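Local coordinates for ThiJ/PfpI family protein (Pseudomonas syringae pv. tomato, PDB 3EWN) that is of unknown function but belongs to the DJ-1/PfpI family, whose fold is related to class I glutamine amidotransferases, at residues 22-27 and 188-193; 95-100 and 123-128; 130-135 and 152-157; 181-186 and 193-198. One frame throughout, in Å; residues are numbered along the deposited sequence.

The four contacts tie together parts of one DJ-1/PfpI-type alpha/beta fold built round a mixed sheet. Contact 1 joins the lead-in to strand 25-29 to the turn between helices 177-189 and 192-201, bringing the start of the core close to its far end in sequence. Contact 4 packs those two helices together, its centre about 9 Å from that of contact 1. Contacts 2 and 3 fall between the two arms of contact 1 in sequence, share helix 126-132 and have centres about 12 Å apart. Contacts 1 and 4 lie on one side of the chain's centre and contact 2 on the other; packing of V123 on F181 links them, through strand 119-123 and helix 177-189.

Contact 1 of 4, residues 22-27 and 188-193; sequences GDEQIA and ELRDQT
At the lead-in to strand 25-29, an inner strand of the alpha/beta core, E24 forms a side-on, two-pronged salt bridge with R190, the first residue to leave helical geometry after helix 177-189. R190 NE donates to E24 OE2 at 2.8 Å and R190 NH2 to E24 OE1 at 2.9 Å, both bonds being almost straight. Each carboxylate oxygen offers its syn lone pair, and the carboxylate and guanidinium planes are only 8° apart, so the two groups form a nearly flat pair. A bend in each chain brings them edge to edge: that of E24 lies at chi2 (92°), that of R190 also at chi2 (-57°). G22, without a side chain, passes over one face of the guanidinium, its CA 3.1 Å from R190 NH2. A water extends the link by donating to E24 OE2 (2.7 Å) and to L189 O (2.9 Å), while L189 CB packs beside the same E24 oxygen. The guanidinium is fixed further by M50 O, which accepts from NH2, and P19 O, which accepts from NH1; this network probably stabilises the charged form of the buried E24. Beyond R190, D191 N-caps helix 192-201 through the backbone N of Y194. On the sheet side, the backbone of E24 bonds to K53, the first residue of strand 53-58, which runs parallel to 25-29 beside it in the sheet.

Contact 2 of 4, residues 95-100 and 123-128; sequences DGTLAA and VCSGSL
The flat group where T97 meets S125 is the peptide joining S125 to G126: the methyl CG2 of T97 sits above its plane but beyond its oxygen, so that of this peptide it touches only S125 O, at 3.5 Å. Neither segment contributes an aromatic ring, though F233 of helix 231-240 touches both S125 and L98. S125 belongs to a tight strand-turn-helix connection from strand 119-123 into helix 126-132, consistent with the nucleophile elbow of the DJ-1/PfpI family. A type II' turn from V123 to G126, closed by G126 N to V123 O at 3.0 Å, makes the bend. At C124, the position at which relatives carry their reactive cysteine, the backbone takes up a positive phi of 60°. Helix 95-100 covers the turn by presenting T97. With T97 OG1 placed beside its own backbone N (chi1 -58°), CG2 is anti to that N and becomes the branch that meets the turn. The hydroxyls of T97 and S125 are also near each other, but each has a partner outside the pair: T97 OG1 is hydrogen-bonded to Y31 OH, and S125 OG to G93 O. Both polar ends in this buried contact are therefore satisfied. A glycerol, probably from the crystallisation liquor, lies about 4 Å from the S125 side chain, such as often marks a pocket. One turn further along helix 126-132, L98 CD2 lies 4.3 Å from L128 CD1.

Contact 3 of 4, residues 130-135 and 152-157; sequences LGAAGL and AGFGAI
F154 lays its phenyl ring flat on the backbone of G131 and A132. Its CG stands anti to its own carbonyl carbon (chi1 -61°), and a chi2 of -61° turns one ring face onto the G131-A132 peptide, whose plane is only about 12° from that of the ring. A132 N sits over the ring centre, 3.5 Å above it, whereas G131 C is displaced toward the rim, 3.4 Å from F154 CG. Further out on the same face, F154 CE1 lies 3.5 Å from A132 CA and 3.8 Å from A132 CB. Such close approach is possible because G131 carries no side chain on the helix surface that meets the ring. The peptide belongs to the last turn of helix 126-132, which ends in a Schellman motif: G134, at positive phi, returns its N to G131 O at 2.9 Å, and L135 N reaches L130 O. F154 closes a short 3-10 segment in the loop between strands 140-141 and 157-158, so the contact docks this loop on the C-terminal end of the helix. G131 O has a second partner, a water that donates to it and to F154 O, 2.8 Å from each, bridging the two backbones beside the ring. A241, from the C-terminal tail, touches the phenyl group. One turn back along helix 126-132, L128 O also packs against the ring, close to F154 CE2.

Contact 4 of 4, residues 181-186 and 193-198; sequences FGLSMV and TYAECA
V186 and Y194 meet with their side chains crossed at about a right angle in the helix-loop-helix pair formed by 177-189 and 192-201. The short segments run roughly antiparallel, their axes 8.7 Å apart at closest approach and 141° between directions, with V186 and A195 as the closest backbone positions. V186 CG1, anti to its backbone N (chi1 170°), is the branch that reaches across; it rests obliquely against the Y194 ring, 3.6 Å from CD2, and 3.7 Å from A195 CA. This methyl sits in the corner where the tyrosine ring and the backbone of A195 meet. A195, which is small, points its CB back at helix 177-189, where it lies between L183 O (3.9 Å) and V186 CG1 (4.0 Å). L183, one turn before V186, reaches the same alanine from another side: a trans chi1 carries the chain along the helix surface and chi2 near 59° brings CD1 round to it, 4.1 Å from A195 CB. The side-chain packing is apolar, with V186 and A195 at its middle. Away from the valine, the phenol end of Y194 is tied to the chain near helix 36-46, where its OH bonds to S48 O and M50 N. V186 also touches M45 of helix 36-46, while F210 of the second subunit packs on A195. The L183 methyl finally comes to rest against backbone, with CD1 3.3 Å from A195 O.

Contact 1 of 4, residues 22-27 and 188-193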
loop_
_atom_site.group_PDB
_atom_site.type_symbol
_atom_site.label_atom_id
_atom_site.label_comp_id
_atom_site.label_asym_id
_atom_site.label_seq_id
_atom_site.Cartn_x
_atom_site.Cartn_y
_atom_site.Cartn_z
ATOM N N GLY A 22 18.623 2.338 -14.178
ATOM C CA GLY A 22 19.383 1.892 -13.029
ATOM C C GLY A 22 19.502 0.382 -13.073
ATOM O O GLY A 22 18.917 -0.259 -13.944
ATOM N N ASP A 23 20.250 -0.194 -12.138
ATOM C CA ASP A 23 20.432 -1.642 -12.111
ATOM C C ASP A 23 20.402 -2.171 -10.682
ATOM O O ASP A 23 21.085 -3.143 -10.353
ATOM C CB ASP A 23 21.764 -2.001 -12.769
ATOM C CG ASP A 23 22.960 -1.533 -11.959
ATOM O OD1 ASP A 23 22.908 -0.419 -11.398
ATOM O OD2 ASP A 23 23.959 -2.279 -11.890
ATOM N N GLU A 24 19.596 -1.535 -9.836
ATOM C CA GLU A 24 19.496 -1.940 -8.441
ATOM C C GLU A 24 18.944 -3.349 -8.247
ATOM O O GLU A 24 18.078 -3.805 -8.995
ATOM C CB GLU A 24 18.615 -0.956 -7.657
ATOM C CG GLU A 24 19.137 0.475 -7.624
ATOM C CD GLU A 24 18.589 1.338 -8.748
ATOM O OE1 GLU A 24 17.991 0.797 -9.703
ATOM O OE2 GLU A 24 18.764 2.572 -8.675
ATOM N N GLN A 25 19.463 -4.029 -7.231
ATOM C CA GLN A 25 19.026 -5.373 -6.867
ATOM C C GLN A 25 18.368 -5.158 -5.514
ATOM O O GLN A 25 19.047 -4.858 -4.536
ATOM C CB GLN A 25 20.226 -6.309 -6.718
ATOM C CG GLN A 25 21.047 -6.467 -7.986
ATOM C CD GLN A 25 20.240 -7.044 -9.127
ATOM O OE1 GLN A 25 19.564 -8.061 -8.970
ATOM N NE2 GLN A 25 20.310 -6.401 -10.291
ATOM N N ILE A 26 17.053 -5.325 -5.461
ATOM C CA ILE A 26 16.296 -5.079 -4.242
ATOM C C ILE A 26 15.583 -6.320 -3.725
ATOM O O ILE A 26 14.726 -6.879 -4.411
ATOM C CB ILE A 26 15.255 -3.958 -4.501
ATOM C CG1 ILE A 26 15.982 -2.684 -4.944
ATOM C CG2 ILE A 26 14.419 -3.704 -3.260
ATOM C CD1 ILE A 26 15.080 -1.618 -5.544
ATOM N N ALA A 27 15.936 -6.747 -2.515
ATOM C CA ALA A 27 15.306 -7.920 -1.920
ATOM C C ALA A 27 14.349 -7.499 -0.808
ATOM O O ALA A 27 14.746 -6.826 0.143
ATOM C CB ALA A 27 16.369 -8.869 -1.363
ATOM N N GLU A 188 17.376 8.861 -3.137
ATOM C CA GLU A 188 18.709 8.407 -2.729
ATOM C C GLU A 188 19.348 7.577 -3.839
ATOM O O GLU A 188 20.514 7.774 -4.186
ATOM C CB GLU A 188 18.604 7.563 -1.454
ATOM C CG GLU A 188 19.890 6.858 -1.008
ATOM C CD GLU A 188 21.000 7.823 -0.624
ATOM O OE1 GLU A 188 20.689 8.977 -0.266
ATOM O OE2 GLU A 188 22.182 7.425 -0.657
ATOM N N LEU A 189 18.570 6.657 -4.398
ATOM C CA LEU A 189 19.047 5.773 -5.459
ATOM C C LEU A 189 19.235 6.453 -6.818
ATOM O O LEU A 189 20.168 6.131 -7.559
ATOM C CB LEU A 189 18.094 4.580 -5.588
ATOM C CG LEU A 189 18.051 3.703 -4.331
ATOM C CD1 LEU A 189 16.917 2.685 -4.435
ATOM C CD2 LEU A 189 19.392 3.006 -4.152
ATOM N N ARG A 190 18.349 7.385 -7.151
ATOM C CA ARG A 190 18.440 8.107 -8.418
ATOM C C ARG A 190 18.698 9.567 -8.056
ATOM O O ARG A 190 19.810 9.913 -7.671
ATOM C CB ARG A 190 17.139 7.939 -9.211
ATOM C CG ARG A 190 16.805 6.478 -9.538
ATOM C CD ARG A 190 17.925 5.795 -10.318
ATOM N NE ARG A 190 17.668 4.369 -10.523
ATOM C CZ ARG A 190 16.897 3.864 -11.481
ATOM N NH1 ARG A 190 16.293 4.662 -12.355
ATOM N NH2 ARG A 190 16.713 2.553 -11.554
ATOM N N ASP A 191 17.695 10.428 -8.189
ATOM C CA ASP A 191 17.864 11.822 -7.786
ATOM C C ASP A 191 16.509 12.396 -7.392
ATOM O O ASP A 191 15.497 11.710 -7.492
ATOM C CB ASP A 191 18.562 12.667 -8.876
ATOM C CG ASP A 191 17.686 12.958 -10.082
ATOM O OD1 ASP A 191 16.482 12.631 -10.073
ATOM O OD2 ASP A 191 18.224 13.536 -11.052
ATOM N N GLN A 192 16.479 13.638 -6.929
ATOM C CA GLN A 192 15.216 14.219 -6.491
ATOM C C GLN A 192 14.175 14.372 -7.589
ATOM O O GLN A 192 12.978 14.200 -7.348
ATOM C CB GLN A 192 15.453 15.576 -5.831
ATOM C CG GLN A 192 14.194 16.145 -5.206
ATOM C CD GLN A 192 14.463 17.372 -4.370
ATOM O OE1 GLN A 192 15.505 17.476 -3.726
ATOM N NE2 GLN A 192 13.511 18.298 -4.350
ATOM N N THR A 193 14.619 14.700 -8.794
ATOM C CA THR A 193 13.682 14.870 -9.895
ATOM C C THR A 193 12.962 13.561 -10.199
ATOM O O THR A 193 11.756 13.551 -10.463
ATOM C CB THR A 193 14.392 15.354 -11.161
ATOM O OG1 THR A 193 15.069 16.586 -10.879
ATOM C CG2 THR A 193 13.381 15.583 -12.281
HETATM O O HOH W 1 21.144 3.393 -7.723
#

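Contact 2 of 4, residues 95-100 and 123-128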
loop_
_atom_site.group_PDB
_atom_site.type_symbol
_atom_site.label_atom_id
_atom_site.label_comp_id
_atom_site.label_asym_id
_atom_site.label_seq_id
_atom_site.Cartn_x
_atom_site.Cartn_y
_atom_site.Cartn_z
ATOM N N ASP A 95 2.375 -10.862 15.426
ATOM C CA ASP A 95 2.808 -12.220 15.746
ATOM C C ASP A 95 3.626 -12.830 14.610
ATOM O O ASP A 95 4.560 -13.595 14.853
ATOM C CB ASP A 95 1.609 -13.122 16.061
ATOM C CG ASP A 95 1.017 -12.850 17.440
ATOM O OD1 ASP A 95 1.719 -12.260 18.286
ATOM O OD2 ASP A 95 -0.142 -13.242 17.680
ATOM N N GLY A 96 3.277 -12.487 13.372
ATOM C CA GLY A 96 4.011 -13.012 12.234
ATOM C C GLY A 96 5.433 -12.483 12.198
ATOM O O GLY A 96 6.359 -13.175 11.771
ATOM N N THR A 97 5.596 -11.244 12.649
ATOM C CA THR A 97 6.893 -10.581 12.687
ATOM C C THR A 97 7.766 -11.165 13.798
ATOM O O THR A 97 8.976 -11.324 13.633
ATOM C CB THR A 97 6.717 -9.076 12.936
ATOM O OG1 THR A 97 5.886 -8.520 11.908
ATOM C CG2 THR A 97 8.072 -8.371 12.950
ATOM N N LEU A 98 7.146 -11.468 14.936
ATOM C CA LEU A 98 7.872 -12.049 16.057
ATOM C C LEU A 98 8.353 -13.435 15.643
ATOM O O LEU A 98 9.463 -13.848 15.981
ATOM C CB LEU A 98 6.959 -12.145 17.283
ATOM C CG LEU A 98 6.464 -10.803 17.835
ATOM C CD1 LEU A 98 5.379 -11.041 18.878
ATOM C CD2 LEU A 98 7.641 -10.035 18.441
ATOM N N ALA A 99 7.508 -14.154 14.912
ATOM C CA ALA A 99 7.865 -15.487 14.444
ATOM C C ALA A 99 9.045 -15.386 13.482
ATOM O O ALA A 99 10.003 -16.148 13.577
ATOM C CB ALA A 99 6.675 -16.145 13.747
ATOM N N ALA A 100 8.976 -14.441 12.552
ATOM C CA ALA A 100 10.061 -14.261 11.595
ATOM C C ALA A 100 11.360 -13.859 12.300
ATOM O O ALA A 100 12.439 -14.333 11.943
ATOM C CB ALA A 100 9.679 -13.207 10.559
ATOM N N VAL A 123 10.506 -1.238 7.509
ATOM C CA VAL A 123 9.399 -0.347 7.802
ATOM C C VAL A 123 8.605 -0.979 8.941
ATOM O O VAL A 123 8.509 -2.203 9.035
ATOM C CB VAL A 123 8.480 -0.164 6.560
ATOM C CG1 VAL A 123 7.133 0.427 6.969
ATOM C CG2 VAL A 123 9.161 0.744 5.554
ATOM N N CYS A 124 8.076 -0.150 9.834
ATOM C CA CYS A 124 7.258 -0.659 10.927
ATOM C C CYS A 124 8.031 -1.638 11.816
ATOM O O CYS A 124 9.226 -1.462 12.044
ATOM C CB CYS A 124 6.016 -1.330 10.330
ATOM S SG CYS A 124 4.618 -1.525 11.449
ATOM N N SER A 125 7.364 -2.683 12.304
ATOM C CA SER A 125 8.036 -3.644 13.178
ATOM C C SER A 125 9.105 -4.461 12.460
ATOM O O SER A 125 9.736 -5.331 13.056
ATOM C CB SER A 125 7.019 -4.584 13.835
ATOM O OG SER A 125 6.272 -5.292 12.866
ATOM N N GLY A 126 9.304 -4.187 11.175
ATOM C CA GLY A 126 10.324 -4.901 10.436
ATOM C C GLY A 126 11.696 -4.657 11.049
ATOM O O GLY A 126 12.613 -5.453 10.873
ATOM N N SER A 127 11.846 -3.553 11.774
ATOM C CA SER A 127 13.134 -3.266 12.389
ATOM C C SER A 127 13.462 -4.243 13.523
ATOM O O SER A 127 14.597 -4.299 13.982
ATOM C CB SER A 127 13.193 -1.811 12.878
ATOM O OG SER A 127 11.985 -1.405 13.495
ATOM N N LEU A 128 12.473 -5.012 13.975
ATOM C CA LEU A 128 12.731 -6.003 15.022
ATOM C C LEU A 128 13.501 -7.143 14.358
ATOM O O LEU A 128 14.349 -7.781 14.977
ATOM C CB LEU A 128 11.426 -6.554 15.612
ATOM C CG LEU A 128 10.487 -5.628 16.392
ATOM C CD1 LEU A 128 9.285 -6.444 16.868
ATOM C CD2 LEU A 128 11.199 -4.990 17.580
#

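Contact 3 of 4, residues 130-135 and 152-157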
loop_
_atom_site.group_PDB
_atom_site.type_symbol
_atom_site.label_atom_id
_atom_site.label_comp_id
_atom_site.label_asym_id
_atom_site.label_seq_id
_atom_site.Cartn_x
_atom_site.Cartn_y
_atom_site.Cartn_z
ATOM N N LEU A 130 15.520 -6.766 11.703
ATOM C CA LEU A 130 16.870 -6.256 11.452
ATOM C C LEU A 130 17.686 -6.340 12.736
ATOM O O LEU A 130 18.864 -6.698 12.720
ATOM C CB LEU A 130 16.837 -4.787 11.004
ATOM C CG LEU A 130 16.158 -4.404 9.690
ATOM C CD1 LEU A 130 16.422 -2.931 9.416
ATOM C CD2 LEU A 130 16.688 -5.260 8.549
ATOM N N GLY A 131 17.052 -5.992 13.849
ATOM C CA GLY A 131 17.745 -6.031 15.123
ATOM C C GLY A 131 18.088 -7.445 15.548
ATOM O O GLY A 131 19.213 -7.721 15.959
ATOM N N ALA A 132 17.119 -8.349 15.449
ATOM C CA ALA A 132 17.343 -9.735 15.841
ATOM C C ALA A 132 18.396 -10.401 14.959
ATOM O O ALA A 132 19.045 -11.358 15.379
ATOM C CB ALA A 132 16.031 -10.519 15.778
ATOM N N ALA A 133 18.567 -9.893 13.741
ATOM C CA ALA A 133 19.552 -10.444 12.817
ATOM C C ALA A 133 20.921 -9.833 13.076
ATOM O O ALA A 133 21.891 -10.160 12.393
ATOM C CB ALA A 133 19.127 -10.185 11.368
ATOM N N GLY A 134 20.988 -8.943 14.063
ATOM C CA GLY A 134 22.242 -8.298 14.419
ATOM C C GLY A 134 22.692 -7.199 13.476
ATOM O O GLY A 134 23.886 -6.918 13.369
ATOM N N LEU A 135 21.734 -6.563 12.808
ATOM C CA LEU A 135 22.027 -5.503 11.848
ATOM C C LEU A 135 21.874 -4.077 12.364
ATOM O O LEU A 135 22.049 -3.129 11.602
ATOM C CB LEU A 135 21.135 -5.674 10.616
ATOM C CG LEU A 135 21.593 -6.578 9.468
ATOM C CD1 LEU A 135 22.553 -7.645 9.953
ATOM C CD2 LEU A 135 20.374 -7.181 8.804
ATOM N N ALA A 152 16.292 -1.251 21.504
ATOM C CA ALA A 152 17.475 -1.052 22.341
ATOM C C ALA A 152 18.088 -2.388 22.754
ATOM O O ALA A 152 19.299 -2.493 22.960
ATOM C CB ALA A 152 17.100 -0.240 23.585
ATOM N N GLY A 153 17.242 -3.406 22.877
ATOM C CA GLY A 153 17.717 -4.719 23.269
ATOM C C GLY A 153 18.605 -5.368 22.228
ATOM O O GLY A 153 19.365 -6.284 22.540
ATOM N N PHE A 154 18.509 -4.897 20.986
ATOM C CA PHE A 154 19.312 -5.437 19.895
ATOM C C PHE A 154 20.542 -4.570 19.660
ATOM O O PHE A 154 21.272 -4.773 18.695
ATOM C CB PHE A 154 18.491 -5.500 18.604
ATOM C CG PHE A 154 17.283 -6.388 18.691
ATOM C CD1 PHE A 154 17.416 -7.749 18.952
ATOM C CD2 PHE A 154 16.010 -5.866 18.483
ATOM C CE1 PHE A 154 16.296 -8.580 19.010
ATOM C CE2 PHE A 154 14.886 -6.684 18.538
ATOM C CZ PHE A 154 15.028 -8.043 18.798
ATOM N N GLY A 155 20.750 -3.590 20.535
ATOM C CA GLY A 155 21.902 -2.717 20.402
ATOM C C GLY A 155 21.644 -1.467 19.584
ATOM O O GLY A 155 22.568 -0.699 19.303
ATOM N N ALA A 156 20.390 -1.256 19.202
ATOM C CA ALA A 156 20.031 -0.083 18.420
ATOM C C ALA A 156 19.703 1.089 19.335
ATOM O O ALA A 156 19.591 0.933 20.553
ATOM C CB ALA A 156 18.837 -0.395 17.519
ATOM N N ILE A 157 19.577 2.269 18.739
ATOM C CA ILE A 157 19.237 3.470 19.481
ATOM C C ILE A 157 17.854 3.875 18.999
ATOM O O ILE A 157 17.705 4.448 17.919
ATOM C CB ILE A 157 20.238 4.617 19.199
ATOM C CG1 ILE A 157 21.640 4.196 19.642
ATOM C CG2 ILE A 157 19.820 5.874 19.946
ATOM C CD1 ILE A 157 22.723 5.187 19.256
HETATM O O HOH W 2 21.069 -5.598 16.009
#

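Contact 4 of 4, residues 181-186 and 193-198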
loop_
_atom_site.group_PDB
_atom_site.type_symbol
_atom_site.label_atom_id
_atom_site.label_comp_id
_atom_site.label_asym_id
_atom_site.label_seq_id
_atom_site.Cartn_x
_atom_site.Cartn_y
_atom_site.Cartn_z
ATOM N N PHE A 181 9.338 6.650 3.449
ATOM C CA PHE A 181 10.605 5.943 3.424
ATOM C C PHE A 181 10.937 5.630 1.960
ATOM O O PHE A 181 12.057 5.860 1.496
ATOM C CB PHE A 181 10.461 4.644 4.221
ATOM C CG PHE A 181 11.421 3.567 3.808
ATOM C CD1 PHE A 181 12.748 3.608 4.207
ATOM C CD2 PHE A 181 10.993 2.522 3.001
ATOM C CE1 PHE A 181 13.643 2.615 3.805
ATOM C CE2 PHE A 181 11.875 1.527 2.593
ATOM C CZ PHE A 181 13.203 1.574 2.996
ATOM N N GLY A 182 9.947 5.114 1.240
ATOM C CA GLY A 182 10.138 4.755 -0.158
ATOM C C GLY A 182 10.496 5.910 -1.075
ATOM O O GLY A 182 11.425 5.813 -1.874
ATOM N N LEU A 183 9.759 7.009 -0.970
ATOM C CA LEU A 183 10.026 8.165 -1.817
ATOM C C LEU A 183 11.437 8.696 -1.563
ATOM O O LEU A 183 12.140 9.105 -2.489
ATOM C CB LEU A 183 8.991 9.262 -1.554
ATOM C CG LEU A 183 8.966 10.450 -2.520
ATOM C CD1 LEU A 183 8.705 9.961 -3.952
ATOM C CD2 LEU A 183 7.881 11.425 -2.084
ATOM N N SER A 184 11.852 8.691 -0.304
ATOM C CA SER A 184 13.190 9.146 0.030
ATOM C C SER A 184 14.218 8.190 -0.570
ATOM O O SER A 184 15.273 8.619 -1.039
ATOM C CB SER A 184 13.364 9.224 1.546
ATOM O OG SER A 184 12.615 10.304 2.076
HETATM N N MSE A 185 13.919 6.893 -0.554
HETATM C CA MSE A 185 14.846 5.917 -1.124
HETATM C C MSE A 185 14.993 6.130 -2.630
HETATM O O MSE A 185 16.089 6.005 -3.182
HETATM C CB MSE A 185 14.374 4.483 -0.846
HETATM C CG MSE A 185 14.587 3.999 0.603
HETATM SE SE MSE A 185 16.434 4.011 1.185
HETATM C CE MSE A 185 17.171 2.763 -0.066
ATOM N N VAL A 186 13.890 6.447 -3.302
ATOM C CA VAL A 186 13.944 6.683 -4.742
ATOM C C VAL A 186 14.904 7.833 -5.064
ATOM O O VAL A 186 15.674 7.762 -6.021
ATOM C CB VAL A 186 12.543 7.015 -5.312
ATOM C CG1 VAL A 186 12.661 7.491 -6.758
ATOM C CG2 VAL A 186 11.640 5.782 -5.232
ATOM N N THR A 193 14.619 14.700 -8.794
ATOM C CA THR A 193 13.682 14.870 -9.895
ATOM C C THR A 193 12.962 13.561 -10.199
ATOM O O THR A 193 11.756 13.551 -10.463
ATOM C CB THR A 193 14.392 15.354 -11.161
ATOM O OG1 THR A 193 15.069 16.586 -10.879
ATOM C CG2 THR A 193 13.381 15.583 -12.281
ATOM N N TYR A 194 13.704 12.460 -10.169
ATOM C CA TYR A 194 13.109 11.157 -10.442
ATOM C C TYR A 194 12.053 10.901 -9.371
ATOM O O TYR A 194 10.939 10.471 -9.671
ATOM C CB TYR A 194 14.179 10.064 -10.395
ATOM C CG TYR A 194 13.740 8.737 -10.978
ATOM C CD1 TYR A 194 14.248 8.294 -12.196
ATOM C CD2 TYR A 194 12.815 7.931 -10.318
ATOM C CE1 TYR A 194 13.851 7.084 -12.746
ATOM C CE2 TYR A 194 12.408 6.713 -10.863
ATOM C CZ TYR A 194 12.931 6.298 -12.074
ATOM O OH TYR A 194 12.549 5.093 -12.613
ATOM N N ALA A 195 12.404 11.181 -8.118
ATOM C CA ALA A 195 11.480 10.977 -7.007
ATOM C C ALA A 195 10.222 11.824 -7.168
ATOM O O ALA A 195 9.117 11.374 -6.869
ATOM C CB ALA A 195 12.164 11.314 -5.683
ATOM N N GLU A 196 10.392 13.055 -7.637
ATOM C CA GLU A 196 9.251 13.942 -7.820
ATOM C C GLU A 196 8.328 13.393 -8.906
ATOM O O GLU A 196 7.107 13.518 -8.809
ATOM C CB GLU A 196 9.736 15.351 -8.158
ATOM C CG GLU A 196 10.538 15.979 -7.020
ATOM C CD GLU A 196 11.158 17.309 -7.401
ATOM O OE1 GLU A 196 11.500 17.478 -8.590
ATOM O OE2 GLU A 196 11.313 18.178 -6.510
ATOM N N CYS A 197 8.906 12.770 -9.930
ATOM C CA CYS A 197 8.092 12.183 -10.995
ATOM C C CYS A 197 7.256 11.042 -10.417
ATOM O O CYS A 197 6.074 10.904 -10.726
ATOM C CB CYS A 197 8.972 11.644 -12.119
ATOM S SG CYS A 197 9.720 12.938 -13.124
ATOM N N ALA A 198 7.886 10.220 -9.581
ATOM C CA ALA A 198 7.198 9.103 -8.944
ATOM C C ALA A 198 6.099 9.620 -8.019
ATOM O O ALA A 198 5.021 9.033 -7.932
ATOM C CB ALA A 198 8.192 8.258 -8.146
#